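Local structure of KaiC domain-containing protein (Pyrococcus horikoshii, 2ZTS) at residues E86-E89 with K90-K93; V12-I16 with P17-E21; L124-I127 with Y128-V131. The protein is a KaiC-like P-loop NTPase that binds ADP together with magnesium and probably binds ATP. One frame throughout, in Å; residues are numbered along the deposited sequence.

How the interactions relate
All three are local contacts within one KaiC-family chain. Interactions 1 and 2 both meet helix 43-58, which begins at the ADP-binding Lys43: Ile16 packs on Phe46 and Tyr88 on Glu56, and the centres of these contacts are about 22 Å apart. Interactions 1 and 3, about 8 Å apart at their nearest atoms, both border strand 94-97, the first through Ile94 and Ile96, the third through Ala95 and Val97. Interaction 2 is some 26 Å from interaction 3, centre to centre, across the middle of the chain; its Ile16 side chain lies about 11 Å from a bound ADP. Interaction 1 lies away from the ADP and magnesium sites.

Interaction 1 (E86-E89 with K90-K93)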
loop_
_atom_site.group_PDB
_atom_site.type_symbol
_atom_site.label_atom_id
_atom_site.label_comp_id
_atom_site.label_asym_id
_atom_site.label_seq_id
_atom_site.Cartn_x
_atom_site.Cartn_y
_atom_site.Cartn_z
ATOM N N GLU C 86 -37.187 25.690 -4.847
ATOM C CA GLU C 86 -38.593 25.374 -4.666
ATOM C C GLU C 86 -39.505 26.042 -5.727
ATOM O O GLU C 86 -40.479 25.418 -6.190
ATOM C CB GLU C 86 -39.048 25.565 -3.236
ATOM C CG GLU C 86 -39.191 26.991 -2.719
ATOM C CD GLU C 86 -39.907 27.031 -1.358
ATOM O OE1 GLU C 86 -40.239 28.150 -0.873
ATOM O OE2 GLU C 86 -40.142 25.932 -0.779
ATOM N N LYS C 87 -39.148 27.261 -6.160
ATOM C CA LYS C 87 -39.907 27.943 -7.206
ATOM C C LYS C 87 -40.044 27.030 -8.432
ATOM O O LYS C 87 -41.143 26.849 -8.963
ATOM C CB LYS C 87 -39.233 29.265 -7.561
ATOM C CG LYS C 87 -39.942 30.062 -8.671
ATOM C CD LYS C 87 -39.034 31.150 -9.236
ATOM C CE LYS C 87 -39.743 31.982 -10.305
ATOM N NZ LYS C 87 -40.136 31.129 -11.486
ATOM N N TYR C 88 -38.942 26.404 -8.866
ATOM C CA TYR C 88 -38.991 25.559 -10.074
ATOM C C TYR C 88 -39.603 24.198 -9.822
ATOM O O TYR C 88 -40.192 23.620 -10.724
ATOM C CB TYR C 88 -37.611 25.506 -10.779
ATOM C CG TYR C 88 -37.243 26.859 -11.344
ATOM C CD1 TYR C 88 -37.710 27.267 -12.585
ATOM C CD2 TYR C 88 -36.513 27.753 -10.599
ATOM C CE1 TYR C 88 -37.436 28.523 -13.061
ATOM C CE2 TYR C 88 -36.196 28.985 -11.070
ATOM C CZ TYR C 88 -36.671 29.379 -12.304
ATOM O OH TYR C 88 -36.332 30.642 -12.774
ATOM N N GLU C 89 -39.535 23.714 -8.584
ATOM C CA GLU C 89 -40.256 22.529 -8.163
ATOM C C GLU C 89 -41.774 22.700 -8.297
ATOM O O GLU C 89 -42.449 21.787 -8.775
ATOM C CB GLU C 89 -39.898 22.170 -6.713
ATOM C CG GLU C 89 -38.513 21.524 -6.553
ATOM C CD GLU C 89 -38.120 21.357 -5.096
ATOM O OE1 GLU C 89 -38.355 20.283 -4.542
ATOM O OE2 GLU C 89 -37.655 22.318 -4.482
ATOM N N LYS C 90 -42.307 23.853 -7.872
ATOM C CA LYS C 90 -43.761 24.097 -7.938
ATOM C C LYS C 90 -44.162 24.193 -9.403
ATOM O O LYS C 90 -45.186 23.621 -9.802
ATOM C CB LYS C 90 -44.186 25.355 -7.169
ATOM C CG LYS C 90 -43.554 25.534 -5.792
ATOM C CD LYS C 90 -44.537 26.016 -4.730
ATOM C CE LYS C 90 -44.982 27.460 -4.957
ATOM N NZ LYS C 90 -46.501 27.567 -4.973
ATOM N N GLU C 91 -43.308 24.823 -10.221
ATOM C CA GLU C 91 -43.507 24.830 -11.687
ATOM C C GLU C 91 -43.251 23.475 -12.379
ATOM O O GLU C 91 -43.324 23.404 -13.596
ATOM C CB GLU C 91 -42.629 25.901 -12.367
ATOM C CG GLU C 91 -43.058 27.335 -12.095
ATOM C CD GLU C 91 -42.022 28.398 -12.478
ATOM O OE1 GLU C 91 -41.300 28.223 -13.489
ATOM O OE2 GLU C 91 -41.955 29.435 -11.761
ATOM N N GLY C 92 -42.949 22.406 -11.642
ATOM C CA GLY C 92 -42.573 21.122 -12.268
ATOM C C GLY C 92 -41.295 21.026 -13.157
ATOM O O GLY C 92 -41.118 20.036 -13.872
ATOM N N LYS C 93 -40.437 22.047 -13.132
ATOM C CA LYS C 93 -39.201 22.057 -13.905
ATOM C C LYS C 93 -38.029 21.425 -13.136
ATOM O O LYS C 93 -37.055 21.052 -13.762
ATOM C CB LYS C 93 -38.816 23.455 -14.387
ATOM C CG LYS C 93 -39.894 24.173 -15.209
ATOM C CD LYS C 93 -39.540 24.363 -16.689
ATOM C CE LYS C 93 -40.633 25.143 -17.446
ATOM N NZ LYS C 93 -42.046 24.521 -17.358
#
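Glu91 reaches back over the last turn of helix 85-90 to Lys87, four residues earlier, and its side chain can be traced atom by atom. CB rests on backbone carbonyl oxygens, 3.7 Å from Tyr88 O and little farther from Lys87 O. CG stays over Lys87 O. With CG anti to the carbonyl carbon (chi1 -70°) and the chain extended beyond it, the carboxylate runs back along the helix. There its two oxygens diverge. OE2 meets the ammonium of Lys87 in a short salt bridge, NZ to OE2 2.5 Å, on the syn side and 16° out of the carboxylate plane; Lys87 gets there by a bend at its last torsion. Glu91 OE1 lies 3.8 Å from Tyr88 CD1, the ring and carboxylate planes 61° apart.

The backbone ends the helix just here. Lys90 N binds Glu86 O at 2.9 Å, and Glu91 N binds Lys87 O. Gly92 then turns to positive phi. Lys93 N bonds to Tyr88 O at 2.9 Å, and Gly92 N to Glu89 O; this pair of bonds makes the Schellman motif. Lys93 CB comes to the edge of the Tyr88 ring, which also meets Tyr52 at about a right angle, while the carboxylate of Glu89 is paired with Arg75.

The chemistry is that of a surface helix end: an i to i+4 ion pair spans the final turn, and its negative partner sits at the C-terminal end, where the helix dipole would probably favour the lysine more than the glutamate.

Interaction 2 (V12-I16 with P17-E21); sequences VKSGI and PGFDE
Asp20 OD1 is gripped twice by Ser14. The backbone N of Ser14 donates to it at 3.0 Å along the syn lone pair, and the hydroxyl OG donates at 2.9 Å from above the carboxylate, 40° out of its plane. The other oxygen, OD2, takes the ammonium of Lys13 through its anti lone pair, with NZ to OD2 at 2.7 Å; the lysine chain, bent at three torsions, crosses the aspartate at about a right angle. Both carboxylate oxygens are therefore engaged by neighbouring residues, which should fix the rotation of the group and probably favours its charged form.

Ser14 OG also accepts from Ile16 N, 2.9 Å away, closing an ST turn. Its chi1 of 66° places OG between the backbone N and the carbonyl carbon, the position from which it can serve Asp20 and Ile16 at once. The same oxygen stands at the edge of the Phe19 ring, 3.6 Å from CD2.

Farther along, Phe19 N bonds to Ile16 O at 3.0 Å around Pro17 and Gly18, whose backbone angles fit a type II beta turn. One water donates to Ile16 O and accepts from Asp20 N, joining the turn to the 3-10 segment that begins at Asp20. Ile16 CG2 packs on Phe19 CB at 3.8 Å. Beyond the loop, Ile16 lies on Phe46 and Gln49 of helix 43-58, and Phe46 meets the Phe19 ring edge to face.

An ST turn whose serine is held by Asp20, followed by a type II beta turn, thus shapes the connection between strands 11-12 and 27-28 of this KaiC-like P-loop domain, set against helix 43-58, which begins at the Walker A Lys43.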
loop_
_atom_site.group_PDB
_atom_site.type_symbol
_atom_site.label_atom_id
_atom_site.label_comp_id
_atom_site.label_asym_id
_atom_site.label_seq_id
_atom_site.Cartn_x
_atom_site.Cartn_y
_atom_site.Cartn_z
ATOM N N VAL C 12 -25.671 20.309 -24.546
ATOM C CA VAL C 12 -26.397 20.741 -23.382
ATOM C C VAL C 12 -25.510 21.763 -22.677
ATOM O O VAL C 12 -24.413 21.434 -22.255
ATOM C CB VAL C 12 -26.737 19.496 -22.565
ATOM C CG1 VAL C 12 -27.438 19.839 -21.216
ATOM C CG2 VAL C 12 -27.553 18.545 -23.454
ATOM N N LYS C 13 -25.979 22.996 -22.573
ATOM C CA LYS C 13 -25.239 24.090 -21.912
ATOM C C LYS C 13 -25.129 23.842 -20.410
ATOM O O LYS C 13 -26.113 23.528 -19.765
ATOM C CB LYS C 13 -25.920 25.433 -22.120
ATOM C CG LYS C 13 -26.141 25.813 -23.636
ATOM C CD LYS C 13 -25.000 26.578 -24.224
ATOM C CE LYS C 13 -24.839 28.042 -23.723
ATOM N NZ LYS C 13 -23.310 28.418 -23.547
ATOM N N SER C 14 -23.935 24.005 -19.868
ATOM C CA SER C 14 -23.635 23.422 -18.567
ATOM C C SER C 14 -24.323 24.233 -17.514
ATOM O O SER C 14 -24.727 23.727 -16.518
ATOM C CB SER C 14 -22.131 23.429 -18.278
ATOM O OG SER C 14 -21.661 24.744 -18.158
ATOM N N GLY C 15 -24.448 25.509 -17.759
ATOM C CA GLY C 15 -24.908 26.414 -16.733
ATOM C C GLY C 15 -23.805 27.107 -15.969
ATOM O O GLY C 15 -24.099 27.905 -15.084
ATOM N N ILE C 16 -22.546 26.865 -16.326
ATOM C CA ILE C 16 -21.409 27.349 -15.519
ATOM C C ILE C 16 -20.591 28.313 -16.388
ATOM O O ILE C 16 -19.957 27.883 -17.363
ATOM C CB ILE C 16 -20.548 26.153 -15.018
ATOM C CG1 ILE C 16 -21.357 25.354 -13.959
ATOM C CG2 ILE C 16 -19.187 26.676 -14.420
ATOM C CD1 ILE C 16 -21.069 23.969 -13.953
ATOM N N PRO C 17 -20.656 29.614 -16.079
ATOM C CA PRO C 17 -19.980 30.609 -16.918
ATOM C C PRO C 17 -18.542 30.240 -17.035
ATOM O O PRO C 17 -17.932 29.804 -16.051
ATOM C CB PRO C 17 -20.191 31.920 -16.168
ATOM C CG PRO C 17 -21.447 31.679 -15.322
ATOM C CD PRO C 17 -21.409 30.243 -14.964
ATOM N N GLY C 18 -18.021 30.345 -18.251
ATOM C CA GLY C 18 -16.638 30.025 -18.508
ATOM C C GLY C 18 -16.355 28.591 -18.900
ATOM O O GLY C 18 -15.267 28.307 -19.409
ATOM N N PHE C 19 -17.330 27.702 -18.736
ATOM C CA PHE C 19 -17.123 26.275 -18.904
ATOM C C PHE C 19 -17.439 25.719 -20.274
ATOM O O PHE C 19 -16.732 24.840 -20.761
ATOM C CB PHE C 19 -17.961 25.503 -17.866
ATOM C CG PHE C 19 -17.586 24.086 -17.757
ATOM C CD1 PHE C 19 -16.351 23.733 -17.197
ATOM C CD2 PHE C 19 -18.434 23.089 -18.204
ATOM C CE1 PHE C 19 -15.966 22.440 -17.125
ATOM C CE2 PHE C 19 -18.071 21.775 -18.093
ATOM C CZ PHE C 19 -16.830 21.438 -17.547
ATOM N N ASP C 20 -18.529 26.168 -20.884
ATOM C CA ASP C 20 -18.954 25.587 -22.163
ATOM C C ASP C 20 -17.883 25.734 -23.214
ATOM O O ASP C 20 -17.703 24.851 -24.018
ATOM C CB ASP C 20 -20.270 26.192 -22.669
ATOM C CG ASP C 20 -21.439 25.840 -21.785
ATOM O OD1 ASP C 20 -21.345 24.849 -21.024
ATOM O OD2 ASP C 20 -22.491 26.528 -21.777
ATOM N N GLU C 21 -17.157 26.838 -23.182
ATOM C CA GLU C 21 -16.038 27.062 -24.114
ATOM C C GLU C 21 -14.933 26.000 -24.049
ATOM O O GLU C 21 -14.121 25.930 -24.946
ATOM C CB GLU C 21 -15.403 28.490 -23.953
ATOM C CG GLU C 21 -15.330 29.093 -22.558
ATOM C CD GLU C 21 -16.409 30.181 -22.237
ATOM O OE1 GLU C 21 -17.527 29.823 -21.751
ATOM O OE2 GLU C 21 -16.129 31.397 -22.393
HETATM O O HOH W 1 -20.436 28.238 -20.022
#

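Interaction 3 (L124-I127 with Y128-V131); sequences LRYI and YRVV
Val130 sets one methyl over a face of the Tyr126 ring, one helical turn on. CG2 stands 3.6 Å above the ring plane and 3.8 Å from its centroid, 20° off the normal and displaced toward the rim, which meets the definition of a CH-pi contact. The closest ring atoms are CE1 and CZ, both at 3.7 Å. Tyr126 has CG anti to its amide nitrogen (chi1 -169°), a setting that lays the ring forward along helix 120-134, above the next turn. At the ring's edge stands Arg129 NH2, 4.1 Å from CE2, with the guanidinium and ring planes nearly perpendicular at 86°. Neither polar end relies on the other: Tyr126 OH hydrogen-bonds with Leu106 O and Val103 N, and Arg129 NH2 with Pro107 O. A phenylalanine in place of Tyr126 would probably leave Leu106 O and Val103 N without this shared partner and so weaken the tie between helix and loop.

Ile127 faces another way. Its CG2 approaches CG2 of Val131 at 4.2 Å, and these two side chains touch Val65 and Val63 of strand 62-66, the same strand that Val130 meets. Tyr128 takes part mainly through CB, which lies 3.4 Å from Leu124 O and equally near Arg125 O, while its side chain goes on to Met171 of helix 157-171.

Beneath the side chains runs a regular alpha-helical ladder, with Arg129 N to Arg125 O at 2.8 Å as one rung of four. The chemistry is thus of two kinds: Ile127, Val130 and Val131 pack on strand 62-66, while the polar ends of Tyr126 and Arg129 hydrogen-bond to the loop that carries Val103, Leu106 and Pro107.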
loop_
_atom_site.group_PDB
_atom_site.type_symbol
_atom_site.label_atom_id
_atom_site.label_comp_id
_atom_site.label_asym_id
_atom_site.label_seq_id
_atom_site.Cartn_x
_atom_site.Cartn_y
_atom_site.Cartn_z
ATOM N N LEU C 124 -33.962 2.957 -8.307
ATOM C CA LEU C 124 -33.714 3.180 -9.725
ATOM C C LEU C 124 -35.036 3.321 -10.517
ATOM O O LEU C 124 -35.172 4.178 -11.389
ATOM C CB LEU C 124 -32.864 1.968 -10.255
ATOM C CG LEU C 124 -31.309 2.035 -10.406
ATOM C CD1 LEU C 124 -30.602 3.065 -9.578
ATOM C CD2 LEU C 124 -30.686 0.692 -10.156
ATOM N N ARG C 125 -35.990 2.444 -10.215
ATOM C CA ARG C 125 -37.381 2.579 -10.674
ATOM C C ARG C 125 -37.870 3.978 -10.381
ATOM O O ARG C 125 -38.382 4.692 -11.276
ATOM C CB ARG C 125 -38.266 1.557 -9.956
ATOM C CG ARG C 125 -39.500 1.113 -10.719
ATOM C CD ARG C 125 -40.485 0.165 -9.930
ATOM N NE ARG C 125 -39.859 -0.729 -8.936
ATOM C CZ ARG C 125 -39.060 -1.760 -9.207
ATOM N NH1 ARG C 125 -38.560 -2.488 -8.202
ATOM N NH2 ARG C 125 -38.729 -2.051 -10.470
ATOM N N TYR C 126 -37.658 4.442 -9.149
ATOM C CA TYR C 126 -38.220 5.762 -8.773
ATOM C C TYR C 126 -37.550 6.926 -9.527
ATOM O O TYR C 126 -38.215 7.866 -9.935
ATOM C CB TYR C 126 -38.250 5.965 -7.255
ATOM C CG TYR C 126 -39.056 7.159 -6.871
ATOM C CD1 TYR C 126 -38.441 8.324 -6.327
ATOM C CD2 TYR C 126 -40.455 7.170 -7.099
ATOM C CE1 TYR C 126 -39.196 9.447 -6.010
ATOM C CE2 TYR C 126 -41.226 8.293 -6.793
ATOM C CZ TYR C 126 -40.631 9.404 -6.233
ATOM O OH TYR C 126 -41.442 10.492 -5.968
ATOM N N ILE C 127 -36.238 6.879 -9.739
ATOM C CA ILE C 127 -35.587 7.900 -10.551
ATOM C C ILE C 127 -36.114 7.858 -11.986
ATOM O O ILE C 127 -36.325 8.883 -12.600
ATOM C CB ILE C 127 -34.085 7.678 -10.622
ATOM C CG1 ILE C 127 -33.449 7.765 -9.219
ATOM C CG2 ILE C 127 -33.487 8.670 -11.595
ATOM C CD1 ILE C 127 -32.111 7.099 -9.116
ATOM N N TYR C 128 -36.286 6.668 -12.534
ATOM C CA TYR C 128 -36.805 6.533 -13.884
ATOM C C TYR C 128 -38.246 7.169 -13.961
ATOM O O TYR C 128 -38.544 8.013 -14.804
ATOM C CB TYR C 128 -36.793 5.049 -14.265
ATOM C CG TYR C 128 -37.390 4.744 -15.608
ATOM C CD1 TYR C 128 -38.736 4.424 -15.716
ATOM C CD2 TYR C 128 -36.615 4.772 -16.767
ATOM C CE1 TYR C 128 -39.296 4.179 -16.926
ATOM C CE2 TYR C 128 -37.176 4.497 -18.017
ATOM C CZ TYR C 128 -38.523 4.193 -18.075
ATOM O OH TYR C 128 -39.140 3.916 -19.261
ATOM N N ARG C 129 -39.085 6.815 -13.011
ATOM C CA ARG C 129 -40.450 7.361 -12.953
ATOM C C ARG C 129 -40.440 8.855 -12.896
ATOM O O ARG C 129 -41.203 9.517 -13.578
ATOM C CB ARG C 129 -41.191 6.790 -11.752
ATOM C CG ARG C 129 -42.527 7.461 -11.513
ATOM C CD ARG C 129 -43.258 6.933 -10.293
ATOM N NE ARG C 129 -44.529 7.622 -10.164
ATOM C CZ ARG C 129 -45.282 7.629 -9.069
ATOM N NH1 ARG C 129 -46.438 8.299 -9.056
ATOM N NH2 ARG C 129 -44.891 6.970 -8.002
ATOM N N VAL C 130 -39.560 9.429 -12.100
ATOM C CA VAL C 130 -39.563 10.873 -11.923
ATOM C C VAL C 130 -38.961 11.593 -13.161
ATOM O O VAL C 130 -39.442 12.684 -13.571
ATOM C CB VAL C 130 -38.781 11.285 -10.632
ATOM C CG1 VAL C 130 -38.605 12.800 -10.537
ATOM C CG2 VAL C 130 -39.481 10.781 -9.425
ATOM N N VAL C 131 -37.917 11.000 -13.753
ATOM C CA VAL C 131 -37.367 11.551 -14.990
ATOM C C VAL C 131 -38.477 11.629 -16.047
ATOM O O VAL C 131 -38.642 12.654 -16.701
ATOM C CB VAL C 131 -36.149 10.730 -15.489
ATOM C CG1 VAL C 131 -35.892 10.929 -17.020
ATOM C CG2 VAL C 131 -34.903 11.135 -14.700
#